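Side-chain contacts in G-protein interacting protein 1 (Dictyostelium discoideum, PDB 5Z1N), which probably binds heterotrimeric G proteins through their beta-gamma subunits, and in this C-terminal TNFAIP8-like region holds a phospholipid between its helices: residues I24-V28 / S29-K33; F50-S54 / K55-I59; T139-W142 / D143-I147; D149-F152 / L153-A157. All coordinates share one frame; numbering follows the deposited sequence.

How the contacts relate
Along the chain the four contacts come in series, all within the TNFAIP8-like helical domain. Contact 1 is the turn from helix 12-28 into helix 31-53; contact 2 lies at the far end of that second helix, the centres about 32 Å apart and on opposite sides of the chain's centre. Contact 3 closes helix 135-144 and contact 4 opens the next one, 151-158, with centres about 12 Å apart. Contacts 1, 3 and 4 touch: Ile24 packs on Val141, Leu151 and Leu154, and Val141 on Leu151. Three helix ends thus gather near the end of one acyl chain of the bound phosphatidylethanolamine, while contact 2 stands about 18 Å or more, nearest atoms, from the others.

Contact 1: I24-V28 / S29-K33; sequences IIKRV and SNEEK
Ser29 turns OG to the position between its own backbone N and carbonyl carbon (chi1 59°), which swings the hydroxyl back over the last turn of the preceding helix, while Ile25 sets CG2 opposite its backbone N and beside that hydroxyl. OG donates to Ile25 O at 3.0 Å, from above the carbonyl plane, and Ser29 N reaches the same Ile25 O at 2.9 Å, nearly in line with the C=O bond. Two donors of one residue therefore grip a single carbonyl, and Ile25 CG2 lies 3.6 Å from Ser29 OG. This is the end of helix 12-28: Ser29 is the first residue to leave helical torsions, and Asn30 next to it is the N-cap of helix 31-53. Asn30 OD1 accepts from Lys33 N at 2.8 Å, with the N-H pointing almost straight at it (167°). Lys26, bent at chi3, crosses Glu31 at a slant, CD to CG 4.0 Å; their opposite charges remain 4.8 Å apart, NZ to OE2. Lys33 lays CG near Ile25 CG2 and sends NZ on to a salt bridge with Glu36. Phe131 of helix 119-132 packs against Ile25, Ser29 and Lys33.

Contact 2: F50-S54 / K55-I59; sequences FYIDS and KAIQI
Tyr51 meets the returning chain with its root and one edge. Its CB touches Ile57 CD1 at 3.6 Å, and the CD1 edge of the ring has Ala56 CB 3.7 Å away, close to the ring plane. Beside this pair Ile52 uses its CG2 branch, turned opposite the backbone N by a chi1 of -75°, to touch the end of Ile59, CG2 to CD1 3.9 Å, the two side chains crossing at about a right angle. Backbone bonds fix the turn beneath these groups. Ile57 N donates to Tyr51 O at 2.8 Å, and Lys55 N to Ile52 O at 3.0 Å. Ser54 N is bonded to Phe50 O, and Ser54 OG adds a weak bond to that same oxygen. A water receives a weak bond from Lys55 NZ and donates to Asp53 O, loosely tying the lysine back to the helix end. Further out, Phe50 CD2 stands 3.6 Å above one face of the Tyr51 ring, which also stacks with Phe116; its hydroxyl is bonded to Lys47. Leu62 of helix 59-81 packs on Ile52 and Ile57. Lys55, with positive phi (68°), turns the chain out of helix 31-53; with its N bonded to Ile52 O and Ile57 N closing a wider turn onto Tyr51 O, this is a C-terminal helix cap similar to a Schellman ending.

Contact 3: T139-W142 / D143-I147; sequences TKVW and DDLEI
Asp143 hangs its backbone N between two carbonyls, with weak bonds to Thr139 O and Lys140 O. Its OD1 turns outward to accept from Ala88 N, so an alanine here would probably leave that amide without its side-chain acceptor and let the segment around Ala88 shift. Asp144 follows with a firmer bond, N to Lys140 O 2.9 Å. Lys140 sets CG opposite its backbone N (chi1 176°) and bends at chi2 (88°) to cross the Asp144 side chain at about a right angle; in the modelled conformer Lys140 NZ forms a salt bridge with Asp144 OD2 at 2.9 Å, on the anti side, but the lysine has a second position, so the bridge is probably not always made. Leu145 leaves the helix alongside Val141, both pointing the same way, CD1 to CG1 3.6 Å. A water takes over the broken helical bond, donating to Val141 O and accepting from Leu145 N, both at 2.6 Å. This C-terminal end of a TNFAIP8-like domain helix, the Val141 side chain about 4 Å from the bound phosphatidylethanolamine, rests on helix 12-28 through Val141 on Ile24 and Val28, and on helix 59-81 through Trp142 on Leu76 and Phe80, NE1 bonded to Ala79 O.

Contact 4: D149-F152 / L153-A157; sequences DDLF and LLISA. With PEF (di-palmitoyl-3-sn-phosphatidylethanolamine), chain B.
Ile155 N and Leu151 O form a nearly linear helical bond of 2.9 Å (179°), whereas Leu153 N reaches Asp150 O only weakly at the first turn of helix 151-158. Asp150, at the N-cap position, makes no capping bond with its side chain; its CB and CG lie alongside Leu153 CD1, and OD2 forms a salt bridge with Lys23. Phe152 O receives both Ser156 N and Ser156 OG from one turn further on, from opposite faces of its plane, the hydroxyl at 2.6 Å. A chi1 of 71° folds that OG back between the serine's own N and carbonyl carbon. The Phe152 ring, swung opposite its backbone N (chi1 167°), lies with one face over the serine, whose CB makes a CH-pi contact 4.1 Å from the ring centroid. A valine in place of Ser156 would probably leave Phe152 O with the backbone donor alone and disturb the packing beneath the ring. On the inner side the Leu151 side chain slants across Ile155, CD1 to CG1 3.8 Å, and the same CD1 lies 4.0 Å from C25, the last carbon of one lipid chain. Leu154 sends CD2 to C24 of that chain at 3.8 Å. The polar groups and the Phe152 ring thus lie on the more exposed side, the carboxylate paired to Lys23, while leucine methyls meet the lipid, which is consistent with a pocket that holds this acyl end by apolar contact.

Contact 1: I24-V28 / S29-K33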
# COMPACT_ATOMS: atom_id res chain seq x y z
N ILE A 24 8.02 7.52 -5.09
CA ILE A 24 8.53 6.32 -5.74
C ILE A 24 7.75 6.03 -7.02
O ILE A 24 8.33 5.70 -8.07
CB ILE A 24 8.49 5.13 -4.76
CG1 ILE A 24 9.60 5.31 -3.71
CG2 ILE A 24 8.66 3.82 -5.50
CD1 ILE A 24 9.47 4.40 -2.50
N ILE A 25 6.42 6.17 -6.97
CA ILE A 25 5.60 5.94 -8.16
C ILE A 25 5.99 6.91 -9.27
O ILE A 25 6.10 6.52 -10.44
CB ILE A 25 4.10 6.05 -7.83
CG1 ILE A 25 3.69 4.95 -6.85
CG2 ILE A 25 3.26 5.95 -9.10
CD1 ILE A 25 2.23 5.02 -6.47
N LYS A 26 6.18 8.19 -8.93
CA LYS A 26 6.67 9.15 -9.90
C LYS A 26 7.94 8.64 -10.58
O LYS A 26 8.06 8.66 -11.81
CB LYS A 26 6.95 10.50 -9.23
CG LYS A 26 5.74 11.41 -9.09
CD LYS A 26 6.15 12.87 -8.95
CE LYS A 26 6.99 13.10 -7.71
NZ LYS A 26 7.38 14.54 -7.57
N ARG A 27 8.89 8.15 -9.77
CA ARG A 27 10.16 7.71 -10.33
C ARG A 27 10.01 6.50 -11.24
O ARG A 27 10.74 6.38 -12.24
CB ARG A 27 11.15 7.42 -9.21
CG ARG A 27 11.52 8.64 -8.37
CD ARG A 27 12.32 9.67 -9.18
NE ARG A 27 11.47 10.61 -9.90
CZ ARG A 27 11.04 11.77 -9.40
NH1 ARG A 27 10.27 12.56 -10.13
NH2 ARG A 27 11.36 12.12 -8.16
N VAL A 28 9.08 5.59 -10.94
CA VAL A 28 8.98 4.37 -11.74
C VAL A 28 8.04 4.48 -12.94
O VAL A 28 8.16 3.69 -13.88
CB VAL A 28 8.55 3.17 -10.89
CG1 VAL A 28 9.56 2.90 -9.79
CG2 VAL A 28 7.17 3.42 -10.32
N SER A 29 7.09 5.42 -12.92
CA SER A 29 6.17 5.57 -14.05
C SER A 29 6.08 7.02 -14.49
O SER A 29 6.94 7.49 -15.25
CB SER A 29 4.79 5.02 -13.70
OG SER A 29 4.23 5.69 -12.59
N ASN A 30 5.06 7.75 -14.04
CA ASN A 30 4.87 9.12 -14.48
C ASN A 30 4.02 9.88 -13.47
O ASN A 30 3.42 9.29 -12.57
CB ASN A 30 4.23 9.18 -15.87
CG ASN A 30 2.93 8.40 -15.95
OD1 ASN A 30 1.90 8.83 -15.43
ND2 ASN A 30 2.98 7.23 -16.58
N GLU A 31 3.97 11.20 -13.65
CA GLU A 31 3.25 12.05 -12.71
C GLU A 31 1.75 11.80 -12.74
O GLU A 31 1.08 11.93 -11.71
CB GLU A 31 3.53 13.52 -13.00
CG GLU A 31 4.91 13.97 -12.63
CD GLU A 31 4.99 15.48 -12.53
OE1 GLU A 31 5.19 16.13 -13.57
OE2 GLU A 31 4.84 16.00 -11.40
N GLU A 32 1.20 11.47 -13.91
CA GLU A 32 -0.24 11.22 -13.99
C GLU A 32 -0.62 9.99 -13.17
O GLU A 32 -1.59 10.03 -12.39
CB GLU A 32 -0.66 11.04 -15.45
CG GLU A 32 -0.88 12.35 -16.19
CD GLU A 32 -2.11 13.08 -15.71
OE1 GLU A 32 -3.19 12.45 -15.66
OE2 GLU A 32 -2.00 14.27 -15.39
N LYS A 33 0.12 8.90 -13.33
CA LYS A 33 -0.13 7.70 -12.54
C LYS A 33 0.09 7.96 -11.06
O LYS A 33 -0.63 7.43 -10.21
CB LYS A 33 0.75 6.56 -13.04
CG LYS A 33 0.63 5.26 -12.25
CD LYS A 33 -0.78 4.67 -12.33
CE LYS A 33 -1.21 4.40 -13.76
NZ LYS A 33 -2.54 3.71 -13.83
O HOH W 1 9.71 8.67 -14.17

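Contact 2: F50-S54 / K55-I59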
# COMPACT_ATOMS: atom_id res chain seq x y z
N PHE A 50 -14.24 5.87 7.26
CA PHE A 50 -15.58 6.42 7.43
C PHE A 50 -16.55 5.35 7.92
O PHE A 50 -17.32 5.58 8.86
CB PHE A 50 -16.07 7.03 6.12
CG PHE A 50 -17.49 7.53 6.17
CD1 PHE A 50 -17.77 8.81 6.64
CD2 PHE A 50 -18.54 6.73 5.75
CE1 PHE A 50 -19.08 9.27 6.69
CE2 PHE A 50 -19.84 7.19 5.80
CZ PHE A 50 -20.11 8.46 6.27
N TYR A 51 -16.53 4.17 7.29
CA TYR A 51 -17.48 3.15 7.69
C TYR A 51 -17.05 2.40 8.95
O TYR A 51 -17.90 1.78 9.60
CB TYR A 51 -17.73 2.18 6.55
CG TYR A 51 -18.51 2.83 5.44
CD1 TYR A 51 -19.87 3.08 5.58
CD2 TYR A 51 -17.89 3.25 4.28
CE1 TYR A 51 -20.59 3.69 4.57
CE2 TYR A 51 -18.59 3.86 3.28
CZ TYR A 51 -19.94 4.08 3.42
OH TYR A 51 -20.63 4.70 2.40
N ILE A 52 -15.77 2.44 9.31
CA ILE A 52 -15.38 2.00 10.64
C ILE A 52 -15.96 2.93 11.69
O ILE A 52 -16.56 2.49 12.68
CB ILE A 52 -13.84 1.90 10.75
CG1 ILE A 52 -13.33 0.66 10.02
CG2 ILE A 52 -13.41 1.88 12.22
CD1 ILE A 52 -11.83 0.67 9.80
N ASP A 53 -15.80 4.25 11.49
CA ASP A 53 -16.26 5.22 12.48
C ASP A 53 -17.78 5.23 12.60
O ASP A 53 -18.31 5.35 13.71
CB ASP A 53 -15.75 6.62 12.11
CG ASP A 53 -14.24 6.71 12.10
OD1 ASP A 53 -13.59 5.84 12.71
OD2 ASP A 53 -13.70 7.66 11.49
N SER A 54 -18.49 5.11 11.49
CA SER A 54 -19.94 5.04 11.56
C SER A 54 -20.44 3.69 12.04
O SER A 54 -21.65 3.50 12.17
CB SER A 54 -20.55 5.36 10.19
OG SER A 54 -20.36 4.29 9.29
N LYS A 55 -19.53 2.74 12.30
CA LYS A 55 -19.82 1.40 12.78
C LYS A 55 -20.55 0.54 11.75
O LYS A 55 -21.07 -0.53 12.10
CB LYS A 55 -20.62 1.42 14.09
CG LYS A 55 -20.01 2.32 15.15
CD LYS A 55 -20.38 1.88 16.56
CE LYS A 55 -19.68 2.73 17.61
NZ LYS A 55 -20.16 4.13 17.59
N ALA A 56 -20.60 0.97 10.49
CA ALA A 56 -21.09 0.08 9.43
C ALA A 56 -20.14 -1.09 9.22
O ALA A 56 -20.57 -2.16 8.77
CB ALA A 56 -21.28 0.86 8.13
N ILE A 57 -18.86 -0.90 9.52
CA ILE A 57 -17.87 -1.97 9.54
C ILE A 57 -17.39 -2.14 10.97
O ILE A 57 -17.10 -1.16 11.66
CB ILE A 57 -16.67 -1.66 8.61
CG1 ILE A 57 -17.14 -1.34 7.20
CG2 ILE A 57 -15.73 -2.85 8.57
CD1 ILE A 57 -16.01 -0.98 6.25
N GLN A 58 -17.30 -3.39 11.41
CA GLN A 58 -16.77 -3.69 12.73
C GLN A 58 -15.27 -3.96 12.65
O GLN A 58 -14.77 -4.48 11.65
CB GLN A 58 -17.50 -4.88 13.35
CG GLN A 58 -19.01 -4.81 13.24
CD GLN A 58 -19.68 -4.69 14.60
OE1 GLN A 58 -19.01 -4.49 15.62
NE2 GLN A 58 -21.00 -4.81 14.62
N ILE A 59 -14.57 -3.62 13.73
CA ILE A 59 -13.11 -3.73 13.76
C ILE A 59 -12.67 -5.15 13.42
O ILE A 59 -11.68 -5.36 12.71
CB ILE A 59 -12.56 -3.28 15.13
CG1 ILE A 59 -12.89 -1.81 15.37
CG2 ILE A 59 -11.06 -3.51 15.21
CD1 ILE A 59 -11.98 -0.84 14.64
O HOH W 2 -17.10 4.71 16.38

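Contact 3: T139-W142 / D143-I147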
# COMPACT_ATOMS: atom_id res chain seq x y z
N THR A 139 10.22 -5.12 -8.47
CA THR A 139 11.52 -5.38 -9.10
C THR A 139 12.12 -4.11 -9.68
O THR A 139 13.32 -3.84 -9.51
CB THR A 139 11.40 -6.47 -10.17
OG1 THR A 139 10.48 -6.05 -11.18
CG2 THR A 139 10.92 -7.78 -9.56
N LYS A 140 11.30 -3.31 -10.37
CA LYS A 140 11.78 -2.02 -10.87
C LYS A 140 12.31 -1.16 -9.73
O LYS A 140 13.37 -0.54 -9.85
CB LYS A 140 10.67 -1.30 -11.62
CG LYS A 140 11.04 0.10 -12.09
CD LYS A 140 11.68 0.07 -13.47
CE LYS A 140 12.17 1.46 -13.90
NZ LYS A 140 13.02 1.38 -15.11
N VAL A 141 11.59 -1.10 -8.61
CA VAL A 141 12.01 -0.28 -7.48
C VAL A 141 13.35 -0.77 -6.94
O VAL A 141 14.27 0.02 -6.68
CB VAL A 141 10.93 -0.28 -6.39
CG1 VAL A 141 11.51 0.09 -5.04
CG2 VAL A 141 9.80 0.67 -6.78
N TRP A 142 13.50 -2.09 -6.78
CA TRP A 142 14.70 -2.64 -6.17
C TRP A 142 15.92 -2.55 -7.08
O TRP A 142 17.04 -2.63 -6.58
CB TRP A 142 14.46 -4.09 -5.75
CG TRP A 142 14.31 -4.27 -4.26
CD1 TRP A 142 15.23 -4.80 -3.40
CD2 TRP A 142 13.17 -3.91 -3.46
NE1 TRP A 142 14.73 -4.80 -2.12
CE2 TRP A 142 13.48 -4.25 -2.13
CE3 TRP A 142 11.93 -3.33 -3.75
CZ2 TRP A 142 12.58 -4.04 -1.08
CZ3 TRP A 142 11.04 -3.12 -2.70
CH2 TRP A 142 11.37 -3.48 -1.39
N ASP A 143 15.73 -2.40 -8.39
CA ASP A 143 16.87 -2.34 -9.30
C ASP A 143 17.19 -0.96 -9.86
O ASP A 143 18.36 -0.67 -10.10
CB ASP A 143 16.67 -3.30 -10.48
CG ASP A 143 17.20 -4.68 -10.20
OD1 ASP A 143 17.78 -4.89 -9.11
OD2 ASP A 143 17.06 -5.56 -11.07
N ASP A 144 16.19 -0.11 -10.07
CA ASP A 144 16.34 1.06 -10.92
C ASP A 144 16.16 2.39 -10.19
O ASP A 144 16.12 3.44 -10.85
CB ASP A 144 15.37 0.97 -12.10
CG ASP A 144 15.73 -0.13 -13.08
OD1 ASP A 144 16.84 -0.69 -12.97
OD2 ASP A 144 14.90 -0.45 -13.96
N LEU A 145 16.04 2.38 -8.87
CA LEU A 145 15.89 3.62 -8.12
C LEU A 145 17.25 4.15 -7.69
O LEU A 145 18.19 3.40 -7.45
CB LEU A 145 15.02 3.42 -6.88
CG LEU A 145 13.50 3.37 -7.03
CD1 LEU A 145 12.84 3.42 -5.66
CD2 LEU A 145 12.99 4.51 -7.91
N GLU A 146 17.34 5.47 -7.60
CA GLU A 146 18.47 6.09 -6.94
C GLU A 146 18.28 6.02 -5.43
O GLU A 146 17.17 5.81 -4.93
CB GLU A 146 18.66 7.54 -7.39
CG GLU A 146 18.15 7.85 -8.79
CD GLU A 146 19.09 7.37 -9.88
OE1 GLU A 146 20.23 6.99 -9.56
OE2 GLU A 146 18.68 7.39 -11.06
N ILE A 147 19.38 6.21 -4.69
CA ILE A 147 19.29 6.28 -3.24
C ILE A 147 18.48 7.50 -2.81
O ILE A 147 17.82 7.48 -1.76
CB ILE A 147 20.70 6.27 -2.60
CG1 ILE A 147 20.61 5.98 -1.10
CG2 ILE A 147 21.44 7.58 -2.87
CD1 ILE A 147 20.41 4.52 -0.77
O HOH W 3 16.74 0.72 -6.93

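Contact 4: D149-F152 / L153-A157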
# COMPACT_ATOMS: atom_id res chain seq x y z
N ASP A 149 15.77 8.46 -4.00
CA ASP A 149 14.34 8.22 -4.15
C ASP A 149 13.69 7.70 -2.87
O ASP A 149 12.46 7.56 -2.83
CB ASP A 149 14.11 7.25 -5.31
CG ASP A 149 14.56 7.84 -6.64
OD1 ASP A 149 15.00 7.08 -7.53
OD2 ASP A 149 14.48 9.08 -6.78
N ASP A 150 14.48 7.42 -1.83
CA ASP A 150 14.00 7.32 -0.45
C ASP A 150 13.03 6.16 -0.25
O ASP A 150 12.04 6.27 0.48
CB ASP A 150 13.37 8.64 0.00
CG ASP A 150 14.41 9.74 0.20
OD1 ASP A 150 15.55 9.41 0.57
OD2 ASP A 150 14.08 10.92 0.00
N LEU A 151 13.32 5.02 -0.89
CA LEU A 151 12.69 3.78 -0.48
C LEU A 151 12.91 3.51 1.00
O LEU A 151 12.05 2.93 1.67
CB LEU A 151 13.23 2.62 -1.32
CG LEU A 151 12.67 1.22 -1.05
CD1 LEU A 151 11.18 1.15 -1.36
CD2 LEU A 151 13.45 0.20 -1.86
N PHE A 152 14.05 3.96 1.53
CA PHE A 152 14.35 3.77 2.95
C PHE A 152 13.30 4.41 3.84
O PHE A 152 12.90 3.82 4.86
CB PHE A 152 15.73 4.34 3.29
CG PHE A 152 15.98 4.46 4.77
CD1 PHE A 152 16.31 3.35 5.52
CD2 PHE A 152 15.86 5.69 5.42
CE1 PHE A 152 16.53 3.45 6.89
CE2 PHE A 152 16.08 5.79 6.78
CZ PHE A 152 16.41 4.67 7.52
N LEU A 153 12.84 5.61 3.50
CA LEU A 153 11.83 6.28 4.32
C LEU A 153 10.53 5.48 4.35
O LEU A 153 9.91 5.32 5.41
CB LEU A 153 11.59 7.70 3.81
CG LEU A 153 12.81 8.61 3.82
CD1 LEU A 153 12.43 10.02 3.42
CD2 LEU A 153 13.47 8.61 5.20
N LEU A 154 10.12 4.97 3.19
CA LEU A 154 8.88 4.21 3.12
C LEU A 154 8.98 2.91 3.89
O LEU A 154 8.12 2.61 4.73
CB LEU A 154 8.51 3.94 1.66
CG LEU A 154 7.32 3.00 1.49
CD1 LEU A 154 6.07 3.60 2.13
CD2 LEU A 154 7.08 2.68 0.02
N ILE A 155 10.01 2.11 3.62
CA ILE A 155 10.11 0.81 4.28
C ILE A 155 10.34 0.99 5.77
O ILE A 155 9.75 0.28 6.60
CB ILE A 155 11.22 -0.04 3.64
CG1 ILE A 155 10.96 -0.23 2.15
CG2 ILE A 155 11.32 -1.39 4.35
CD1 ILE A 155 9.58 -0.78 1.83
N SER A 156 11.19 1.94 6.15
CA SER A 156 11.46 2.18 7.56
C SER A 156 10.25 2.74 8.29
O SER A 156 10.18 2.63 9.52
CB SER A 156 12.66 3.11 7.73
OG SER A 156 12.33 4.43 7.34
N ALA A 157 9.30 3.35 7.57
CA ALA A 157 8.05 3.71 8.22
C ALA A 157 7.08 2.54 8.27
O ALA A 157 6.30 2.43 9.22
CB ALA A 157 7.41 4.90 7.50
C2 PEF B . -3.77 6.52 9.75
C1 PEF B . -4.82 5.87 10.64
N PEF B . -4.08 3.40 15.99
C3 PEF B . -2.52 6.90 10.53
C4 PEF B . -5.42 3.63 13.99
C5 PEF B . -5.34 3.03 15.39
C10 PEF B . -3.20 6.17 7.46
C11 PEF B . -3.07 5.27 6.25
C12 PEF B . -1.80 5.57 5.46
C13 PEF B . -1.59 4.42 4.47
C14 PEF B . -0.44 4.66 3.50
C15 PEF B . -0.09 3.34 2.82
C16 PEF B . 0.97 3.51 1.74
C17 PEF B . 1.59 2.17 1.35
C18 PEF B . 0.54 1.09 1.14
C19 PEF B . 0.91 0.16 -0.01
C20 PEF B . 2.34 -0.37 0.12
C21 PEF B . 3.11 -0.15 -1.18
C22 PEF B . 4.57 -0.56 -1.04
C23 PEF B . 5.41 0.01 -2.18
C24 PEF B . 6.85 -0.49 -2.10
C25 PEF B . 7.73 0.20 -3.11
C30 PEF B . -0.65 5.39 9.94
C31 PEF B . 0.16 4.14 10.18
C32 PEF B . -0.22 3.06 9.17
C33 PEF B . -1.62 2.51 9.44
C34 PEF B . -2.25 2.00 8.16
C35 PEF B . -3.56 1.26 8.44
C36 PEF B . -4.47 1.27 7.22
C37 PEF B . -5.54 0.18 7.30
C38 PEF B . -6.55 0.33 6.17
C39 PEF B . -6.71 -0.97 5.39
C40 PEF B . -7.75 -0.85 4.28
C41 PEF B . -7.38 0.23 3.26
C42 PEF B . -6.09 -0.10 2.52
C43 PEF B . -5.85 0.89 1.39
C44 PEF B . -4.54 0.61 0.66
C45 PEF B . -4.44 1.44 -0.60
O4 PEF B . -3.16 7.38 7.36
O5 PEF B . -0.38 6.14 9.02
O2 PEF B . -3.39 5.57 8.76
O3 PEF B . -1.79 5.70 10.78
O1P PEF B . -6.19 7.27 13.84
O2P PEF B . -6.92 5.20 12.40
O3P PEF B . -4.71 6.36 11.97
O4P PEF B . -5.06 5.00 14.02
P PEF B . -5.84 6.02 13.06